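Local coordinates for protein Pts system, fructose-specific iiabc component (PDB 5DLE) that is the cytoplasmic IIB domain of a fructose-specific phosphotransferase transporter, which probably takes up fructose and phosphorylates it to fructose 1-phosphate at the expense of a phosphohistidine protein, at residues Ile29-Lys32 with Lys33-Glu37; Thr100-Ile103 with Ile104-Phe108. All coordinates share one frame; numbering follows the deposited sequence.

Contact 1 of 2, residues Ile29-Lys32 with Lys33-Glu37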
ATOM      1  N   ILE A  29       0.155   7.835   1.507  1.00 11.20           N
ATOM      2  CA  ILE A  29       1.544   8.185   1.227  1.00 12.03           C
ATOM      3  C   ILE A  29       1.601   9.582   0.599  1.00 12.66           C
ATOM      4  O   ILE A  29       2.449  10.408   0.963  1.00 13.10           O
ATOM      5  CB  ILE A  29       2.200   7.137   0.305  1.00 10.15           C
ATOM      6  CG1 ILE A  29       2.312   5.796   1.047  1.00 10.81           C
ATOM      7  CG2 ILE A  29       3.632   7.588  -0.055  1.00 13.17           C
ATOM      8  CD1 ILE A  29       2.632   4.628   0.081  1.00 13.48           C
ATOM      9  N   ALA A  30       0.740   9.838  -0.411  1.00 12.00           N
ATOM     10  CA  ALA A  30       0.734  11.158  -1.027  1.00 10.48           C
ATOM     11  C   ALA A  30       0.460  12.232   0.016  1.00 11.05           C
ATOM     12  O   ALA A  30       1.135  13.283   0.033  1.00 11.94           O
ATOM     13  CB  ALA A  30      -0.296  11.224  -2.156  1.00 12.35           C
ATOM     14  N   ALA A  31      -0.477  11.961   0.928  1.00 13.12           N
ATOM     15  CA  ALA A  31      -0.820  12.997   1.918  1.00 12.16           C
ATOM     16  C   ALA A  31       0.340  13.289   2.831  1.00 13.32           C
ATOM     17  O   ALA A  31       0.667  14.467   3.077  1.00 13.71           O
ATOM     18  CB  ALA A  31      -2.036  12.569   2.735  1.00 13.15           C
ATOM     19  N   LYS A  32       0.986  12.228   3.329  1.00 13.82           N
ATOM     20  CA  LYS A  32       2.042  12.422   4.305  1.00 13.26           C
ATOM     21  C   LYS A  32       3.268  13.019   3.641  1.00 13.47           C
ATOM     22  O   LYS A  32       3.944  13.873   4.233  1.00 14.91           O
ATOM     23  CB  LYS A  32       2.343  11.112   5.015  1.00 14.51           C
ATOM     24  CG  LYS A  32       3.282  11.215   6.174  1.00 16.16           C
ATOM     25  CD  LYS A  32       2.797  12.191   7.293  1.00 20.17           C
ATOM     26  CE  LYS A  32       3.875  12.203   8.326  1.00 27.08           C
ATOM     27  NZ  LYS A  32       3.687  13.295   9.316  1.00 28.44           N
ATOM     28  N   LYS A  33       3.576  12.636   2.402  1.00 13.00           N
ATOM     29  CA  LYS A  33       4.723  13.263   1.745  0.60 12.00           C
ATOM     30  C   LYS A  33       4.445  14.726   1.454  1.00 13.27           C
ATOM     31  O   LYS A  33       5.349  15.568   1.596  1.00 15.32           O
ATOM     32  CB  LYS A  33       5.107  12.527   0.469  0.60 16.84           C
ATOM     33  CG  LYS A  33       5.624  11.151   0.797  0.60 16.22           C
ATOM     34  CD  LYS A  33       6.285  10.512  -0.369  0.60 20.84           C
ATOM     35  CE  LYS A  33       7.753  10.935  -0.491  0.60 21.80           C
ATOM     36  NZ  LYS A  33       8.373   9.977  -1.481  0.60 25.12           N
ATOM     37  N   ILE A  34       3.211  15.055   1.051  1.00 13.75           N
ATOM     38  CA  ILE A  34       2.884  16.475   0.819  1.00 12.48           C
ATOM     39  C   ILE A  34       2.982  17.253   2.128  1.00 15.35           C
ATOM     40  O   ILE A  34       3.525  18.368   2.151  1.00 16.43           O
ATOM     41  CB  ILE A  34       1.484  16.593   0.188  1.00 11.31           C
ATOM     42  CG1 ILE A  34       1.550  16.137  -1.274  1.00 14.05           C
ATOM     43  CG2 ILE A  34       0.964  18.058   0.273  1.00 15.51           C
ATOM     44  CD1 ILE A  34       0.176  15.973  -1.889  1.00 15.48           C
ATOM     45  N   GLU A  35       2.444  16.695   3.219  1.00 14.60           N
ATOM     46  CA  GLU A  35       2.543  17.363   4.534  1.00 13.47           C
ATOM     47  C   GLU A  35       3.997  17.579   4.934  1.00 16.08           C
ATOM     48  O   GLU A  35       4.355  18.674   5.371  1.00 16.85           O
ATOM     49  CB  GLU A  35       1.812  16.539   5.593  1.00 15.72           C
ATOM     50  CG  GLU A  35       0.299  16.567   5.429  1.00 14.42           C
ATOM     51  CD  GLU A  35      -0.443  15.488   6.218  1.00 28.60           C
ATOM     52  OE1 GLU A  35       0.205  14.677   6.941  1.00 31.04           O
ATOM     53  OE2 GLU A  35      -1.687  15.442   6.080  1.00 26.88           O
ATOM     54  N   ASN A  36       4.851  16.557   4.797  1.00 16.79           N
ATOM     55  CA  ASN A  36       6.243  16.712   5.229  1.00 14.91           C
ATOM     56  C   ASN A  36       6.967  17.738   4.380  1.00 18.90           C
ATOM     57  O   ASN A  36       7.766  18.510   4.909  1.00 19.50           O
ATOM     58  CB  ASN A  36       6.987  15.370   5.173  1.00 14.74           C
ATOM     59  CG  ASN A  36       6.618  14.441   6.321  1.00 17.86           C
ATOM     60  OD1 ASN A  36       6.109  14.905   7.357  1.00 20.80           O
ATOM     61  ND2 ASN A  36       6.955  13.167   6.196  1.00 14.28           N
ATOM     62  N   GLU A  37       6.754  17.728   3.066  1.00 15.93           N
ATOM     63  CA  GLU A  37       7.481  18.648   2.189  1.00 17.04           C
ATOM     64  C   GLU A  37       6.964  20.075   2.341  1.00 21.59           C
ATOM     65  O   GLU A  37       7.753  21.034   2.307  1.00 20.38           O
ATOM     66  CB  GLU A  37       7.389  18.170   0.742  1.00 17.83           C
ATOM     67  CG  GLU A  37       8.166  19.047  -0.243  1.00 19.99           C
ATOM     68  CD  GLU A  37       9.697  19.006  -0.029  1.00 23.13           C
ATOM     69  OE1 GLU A  37      10.251  17.972   0.416  1.00 27.96           O
ATOM     70  OE2 GLU A  37      10.333  20.042  -0.337  1.00 27.02           O
TER
HETATM   71  O   HOH W   1       2.094  15.215   8.905  1.00 35.23           O
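Lys32 reaches forward over Glu35 and Asn36 on helix 25-40, the connecting helix of the right-handed beta-alpha-beta unit formed with strands 13-19 and 44-50 in this IIB domain. Its CB sits against the backbone N of Lys33. CG stands anti to the backbone N (chi1 -172°) and lies 4.2 Å from Asn36 ND2; a bend at chi2 (58°) then turns the chain along the helix toward its C-terminal end. CD passes Glu35 OE1 at 3.6 Å, the two side chains crossing at about a right angle. CE lies 3.6 Å from Asn36 OD1, and NZ comes 3.5 Å from the same oxygen. The ammonium is 4.4 Å from Glu35 OE1 of its own chain, too far for a salt bridge; it forms one instead with Glu35 OE2 of the second subunit. Between subunits the pairing is reciprocal, for Glu35 OE2 takes Lys32 NZ of that other chain in turn.

Underneath runs the helical ladder, in which Ile29, Ala30, Ala31 and Lys32 each accept the amide four residues on. In one of its two modelled conformers Lys33 lies beside Ile29, its CD 4.0 Å from Ile29 CG2, and its NZ bonds the carbonyl of Ile97. Ala30, Ala31 and Ile34 face the sheet, all three touching Thr18. A water joins Lys32 and Glu35 within the subunit, accepting from Lys32 NZ at a short 2.5 Å and donating to Glu35 OE1 at 2.8 Å.

Contact 2 of 2, residues Thr100-Ile103 with Ile104-Phe108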
ATOM      1  N   THR A 100       7.602  15.218  -5.004  1.00 16.51           N
ATOM      2  CA  THR A 100       6.859  16.058  -4.073  1.00 14.05           C
ATOM      3  C   THR A 100       7.452  17.466  -3.945  1.00 14.51           C
ATOM      4  O   THR A 100       6.704  18.447  -3.918  1.00 18.00           O
ATOM      5  CB  THR A 100       6.813  15.423  -2.677  1.00 16.05           C
ATOM      6  OG1 THR A 100       6.644  13.994  -2.747  1.00 17.60           O
ATOM      7  CG2 THR A 100       5.645  16.035  -1.899  1.00 16.47           C
ATOM      8  N   GLU A 101       8.787  17.552  -3.835  1.00 17.66           N
ATOM      9  CA  GLU A 101       9.446  18.850  -3.687  1.00 19.62           C
ATOM     10  C   GLU A 101       9.094  19.756  -4.846  1.00 19.59           C
ATOM     11  O   GLU A 101       8.690  20.918  -4.654  1.00 20.70           O
ATOM     12  CB  GLU A 101      10.953  18.635  -3.614  1.00 21.65           C
ATOM     13  CG  GLU A 101      11.779  19.918  -3.511  1.00 32.89           C
ATOM     14  CD  GLU A 101      13.268  19.608  -3.647  1.00 46.06           C
ATOM     15  OE1 GLU A 101      13.646  18.746  -4.488  1.00 50.83           O
ATOM     16  OE2 GLU A 101      14.055  20.207  -2.900  1.00 55.34           O
ATOM     17  N   ASN A 102       9.247  19.244  -6.065  1.00 19.37           N
ATOM     18  CA  ASN A 102       8.974  20.050  -7.234  1.00 21.45           C
ATOM     19  C   ASN A 102       7.496  20.402  -7.326  1.00 20.94           C
ATOM     20  O   ASN A 102       7.153  21.539  -7.672  1.00 21.91           O
ATOM     21  CB  ASN A 102       9.484  19.319  -8.474  1.00 20.93           C
ATOM     22  CG  ASN A 102      11.018  19.336  -8.574  1.00 25.81           C
ATOM     23  OD1 ASN A 102      11.697  20.167  -7.952  1.00 24.52           O
ATOM     24  ND2 ASN A 102      11.573  18.407  -9.366  1.00 28.60           N
ATOM     25  N   ILE A 103       6.603  19.468  -6.972  1.00 20.32           N
ATOM     26  CA  ILE A 103       5.180  19.761  -7.084  0.71 22.49           C
ATOM     27  C   ILE A 103       4.770  20.881  -6.138  1.00 22.61           C
ATOM     28  O   ILE A 103       3.973  21.754  -6.507  1.00 25.22           O
ATOM     29  CB  ILE A 103       4.368  18.484  -6.859  0.71 23.96           C
ATOM     30  CG1 ILE A 103       4.313  17.717  -8.169  0.71 22.52           C
ATOM     31  CG2 ILE A 103       2.964  18.788  -6.317  0.71 28.61           C
ATOM     32  CD1 ILE A 103       3.868  16.317  -7.976  0.71 22.90           C
ATOM     33  N   ILE A 104       5.282  20.881  -4.908  1.00 21.00           N
ATOM     34  CA  ILE A 104       4.968  21.957  -3.959  0.64 20.31           C
ATOM     35  C   ILE A 104       5.396  23.288  -4.552  1.00 21.72           C
ATOM     36  O   ILE A 104       4.659  24.279  -4.535  1.00 21.78           O
ATOM     37  CB  ILE A 104       5.674  21.723  -2.605  0.64 21.33           C
ATOM     38  CG1 ILE A 104       5.153  20.466  -1.881  0.64 22.97           C
ATOM     39  CG2 ILE A 104       5.562  22.977  -1.705  0.64 22.76           C
ATOM     40  CD1 ILE A 104       3.676  20.469  -1.650  0.64 21.78           C
ATOM     41  N   LYS A 105       6.622  23.315  -5.084  1.00 21.19           N
ATOM     42  CA  LYS A 105       7.156  24.586  -5.601  1.00 20.70           C
ATOM     43  C   LYS A 105       6.364  25.052  -6.816  1.00 23.17           C
ATOM     44  O   LYS A 105       6.002  26.239  -6.924  1.00 24.76           O
ATOM     45  CB  LYS A 105       8.635  24.420  -5.952  1.00 27.34           C
ATOM     46  CG  LYS A 105       9.538  24.388  -4.740  1.00 34.34           C
ATOM     47  CD  LYS A 105      11.004  24.201  -5.152  1.00 42.85           C
ATOM     48  CE  LYS A 105      11.932  24.028  -3.941  1.00 48.43           C
ATOM     49  NZ  LYS A 105      12.054  25.268  -3.111  1.00 54.75           N
ATOM     50  N   GLU A 106       6.081  24.122  -7.735  1.00 22.71           N
ATOM     51  CA  GLU A 106       5.369  24.431  -8.973  1.00 25.96           C
ATOM     52  C   GLU A 106       3.928  24.860  -8.708  1.00 26.66           C
ATOM     53  O   GLU A 106       3.349  25.569  -9.541  1.00 23.60           O
ATOM     54  CB  GLU A 106       5.375  23.221  -9.923  1.00 31.84           C
ATOM     55  CG  GLU A 106       6.744  22.917 -10.565  1.00 38.86           C
ATOM     56  CD  GLU A 106       6.906  21.460 -11.068  1.00 48.14           C
ATOM     57  OE1 GLU A 106       5.907  20.697 -11.125  1.00 50.15           O
ATOM     58  OE2 GLU A 106       8.057  21.075 -11.396  1.00 47.86           O
ATOM     59  N   SER A 107       3.337  24.448  -7.578  1.00 21.51           N
ATOM     60  CA  SER A 107       1.921  24.735  -7.376  1.00 19.47           C
ATOM     61  C   SER A 107       1.653  26.229  -7.288  1.00 20.16           C
ATOM     62  O   SER A 107       0.571  26.675  -7.656  1.00 21.18           O
ATOM     63  CB  SER A 107       1.388  24.034  -6.121  1.00 23.13           C
ATOM     64  OG  SER A 107       1.956  24.618  -4.950  1.00 20.35           O
ATOM     65  N   PHE A 108       2.630  27.008  -6.841  1.00 18.05           N
ATOM     66  CA  PHE A 108       2.396  28.439  -6.700  1.00 20.29           C
ATOM     67  C   PHE A 108       2.340  29.157  -8.038  1.00 24.12           C
ATOM     68  O   PHE A 108       1.951  30.336  -8.075  1.00 23.54           O
ATOM     69  CB  PHE A 108       3.493  29.015  -5.813  1.00 21.61           C
ATOM     70  CG  PHE A 108       3.343  28.615  -4.403  1.00 21.77           C
ATOM     71  CD1 PHE A 108       3.925  27.427  -3.933  1.00 21.37           C
ATOM     72  CD2 PHE A 108       2.536  29.362  -3.552  1.00 24.03           C
ATOM     73  CE1 PHE A 108       3.747  27.037  -2.627  1.00 23.11           C
ATOM     74  CE2 PHE A 108       2.336  28.981  -2.229  1.00 25.40           C
ATOM     75  CZ  PHE A 108       2.931  27.795  -1.760  1.00 26.44           C
TER
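Ile104 N donates to Thr100 O, Lys105 N to Glu101 O and Glu106 N to Asn102 O, the last the shortest of these backbone hydrogen bonds at 2.8 Å. The next rung, Ser107 N to Ile103 O, is weak, with an N-H...O angle of only 129°. At this point the Ser107 hydroxyl turns back to donate to Ile104 O at 2.8 Å; its chi1 of 69° sets OG between the backbone N and the carbonyl carbon, within range of the carbonyl three residues earlier.

This is helix 100-107, a late helix of the IIB domain, packed on the central sheet through strands 69-74 and 88-91. Ile103 and Ile104 each have two modelled conformers; in the one described here, Ile104 CG1 makes a van der Waals contact with the carbonyl oxygen Thr100 O at 3.3 Å. The apolar contacts are those of Ile104 CG1 with Thr100 CG2, a loose 4.5 Å, and of the same isoleucine with Ile71. Ile103 leans on Tyr89 and Val91.

Charged and polar side chains line the outer flank. Glu101 and Lys105 run side by side in the same direction and meet through their aliphatic parts, CG of Glu101 to CE of Lys105 at 4.1 Å; the charged ends stay farther apart, with Glu101 OE2 5.4 Å from Lys105 NZ. Glu106 folds back along the helix, CG 3.2 Å from Asn102 O, and brings OE2 to 3.7 Å from Asn102 CB. The other carboxylate oxygen, OE1, is hydrogen-bonded to the hydroxyl of Tyr89.

Contacts 1 and 2 sit on two helices that pack against each other, their centres about 12 Å apart. Thr100 CG2 meets contact 1 twice, 3.5 Å from Lys33 O and 3.8 Å from Glu37 CB. One turn further on, Ile104 CG1, in one of its two modelled conformers, packs 3.7 Å from Glu37 CG, while Glu101 CG lies 3.5 Å from Glu37 OE2. Gln41 adds a polar tie, its NE2 hydrogen-bonded to both Glu37 OE2 and Glu101 O. Their outer surroundings differ: contact 1 faces the second subunit, whereas no other chain of the assembly touches the residues of contact 2.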